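Local coordinates for protein transcriptional regulator, TetR family (Agrobacterium tumefaciens, PDB 3C2B) that probably binds DNA through a helix-turn-helix motif and regulates transcription, at residues G170-D175 against K195-A200. Numbering follows the deposited sequence.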
# COMPACT_ATOMS: atom_id res chain seq x y z
N GLY A 170 -2.23 -0.74 9.74
CA GLY A 170 -3.20 -1.15 8.71
C GLY A 170 -4.55 -0.46 8.92
O GLY A 170 -5.23 -0.05 7.97
N LEU A 171 -4.93 -0.30 10.18
CA LEU A 171 -6.16 0.45 10.53
C LEU A 171 -6.12 1.93 10.13
O LEU A 171 -7.13 2.47 9.68
CB LEU A 171 -6.52 0.32 12.02
CG LEU A 171 -6.93 -1.09 12.52
CD1 LEU A 171 -6.99 -1.11 14.07
CD2 LEU A 171 -8.32 -1.55 11.96
N ILE A 172 -5.00 2.60 10.35
CA ILE A 172 -4.88 3.99 9.92
C ILE A 172 -4.91 4.12 8.37
O ILE A 172 -5.68 4.90 7.83
CB ILE A 172 -3.57 4.60 10.48
CG1 ILE A 172 -3.58 4.55 12.03
CG2 ILE A 172 -3.37 6.02 9.92
CD1 ILE A 172 -2.16 4.71 12.59
N VAL A 173 -4.09 3.31 7.70
CA VAL A 173 -3.70 3.53 6.31
C VAL A 173 -4.55 2.64 5.33
O VAL A 173 -4.81 3.04 4.20
CB VAL A 173 -2.19 3.20 6.11
CG1 VAL A 173 -1.75 3.34 4.61
CG2 VAL A 173 -1.32 4.14 6.94
N SER A 174 -4.97 1.46 5.79
CA SER A 174 -5.51 0.43 4.86
C SER A 174 -4.78 0.45 3.50
O SER A 174 -3.56 0.41 3.46
CB SER A 174 -7.03 0.61 4.74
OG SER A 174 -7.59 -0.36 3.91
N ASP A 175 -5.49 0.56 2.38
CA ASP A 175 -4.79 0.58 1.08
C ASP A 175 -4.48 2.02 0.60
O ASP A 175 -4.15 2.21 -0.54
CB ASP A 175 -5.60 -0.18 0.01
CG ASP A 175 -6.96 0.46 -0.23
OD1 ASP A 175 -7.47 1.20 0.66
OD2 ASP A 175 -7.52 0.23 -1.28
N LYS A 195 -8.98 9.51 14.34
CA LYS A 195 -9.95 9.23 15.40
C LYS A 195 -10.54 7.81 15.27
O LYS A 195 -10.56 7.06 16.24
CB LYS A 195 -11.11 10.24 15.36
CG LYS A 195 -12.03 10.16 16.59
CD LYS A 195 -13.01 11.34 16.72
CE LYS A 195 -12.38 12.49 17.54
NZ LYS A 195 -11.01 12.93 17.02
N LYS A 196 -10.99 7.45 14.08
CA LYS A 196 -11.56 6.12 13.82
C LYS A 196 -10.55 5.01 14.06
O LYS A 196 -10.86 3.99 14.69
CB LYS A 196 -12.09 6.04 12.39
CG LYS A 196 -13.33 6.91 12.18
CD LYS A 196 -13.85 6.89 10.72
CE LYS A 196 -15.14 7.69 10.63
NZ LYS A 196 -15.36 8.21 9.25
N ALA A 197 -9.32 5.21 13.58
CA ALA A 197 -8.26 4.20 13.75
C ALA A 197 -7.84 4.00 15.26
O ALA A 197 -7.52 2.89 15.70
CB ALA A 197 -7.09 4.59 12.89
N VAL A 198 -7.88 5.10 16.02
CA VAL A 198 -7.60 5.08 17.45
C VAL A 198 -8.69 4.36 18.22
O VAL A 198 -8.35 3.54 19.09
CB VAL A 198 -7.26 6.49 18.02
CG1 VAL A 198 -7.08 6.45 19.56
CG2 VAL A 198 -5.95 6.95 17.41
N VAL A 199 -9.97 4.63 17.90
CA VAL A 199 -11.11 3.88 18.49
C VAL A 199 -10.96 2.35 18.25
O VAL A 199 -11.07 1.55 19.19
CB VAL A 199 -12.52 4.39 17.99
CG1 VAL A 199 -13.66 3.54 18.52
CG2 VAL A 199 -12.75 5.83 18.44
N ALA A 200 -10.69 1.97 17.00
CA ALA A 200 -10.46 0.56 16.65
C ALA A 200 -9.23 -0.06 17.40
O ALA A 200 -9.32 -1.13 17.99
CB ALA A 200 -10.33 0.42 15.10
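Helices 161-173 and 190-205 meet most closely where Ile172 faces Ala197, their CA atoms only 5.1 Å apart, and no hydrogen bond joins the two segments. The contact is close helix-helix packing inside the all-helical C-terminal domain of a TetR-type regulator, at its two-subunit interface. Alanine suits the position of Ala197, because a lone methyl lets the backbones come this near. Ala197 CB points toward helix 161-173 and lies 3.6 Å from Ile172 CG1. Ile172 CA is 3.8 Å from Ala197 CB. Leu171 O also comes within 3.8 Å of Ala197 CB. With CG1 anti to the carbonyl carbon (chi1 -60°), Ile172 touches the methyl with the root of its longer branch. The side chain also packs on Ala97 and Leu101 of helix 86-104, so this bulky aliphatic side chain joins its own helix to two others.

One helical turn after Ala197, Ala200 offers a second small methyl, on which the longer Leu171 can lie. Leu171 is also packed against Leu171 of the second subunit, while Ala200 touches Leu204 of that subunit, so the apolar pair continues into the dimer interface. Arg166 of the second subunit hydrogen-bonds to the carbonyl oxygens of Leu171 and Ile172, which lie in the last turn of helix 161-173. Ser174, with positive phi (35°), is the first residue past the end of the helix. Within the chain, leucine reaches its neighbour through one branch: Leu171 CD1 of this same subunit rests 3.8 Å from Ala200 CB.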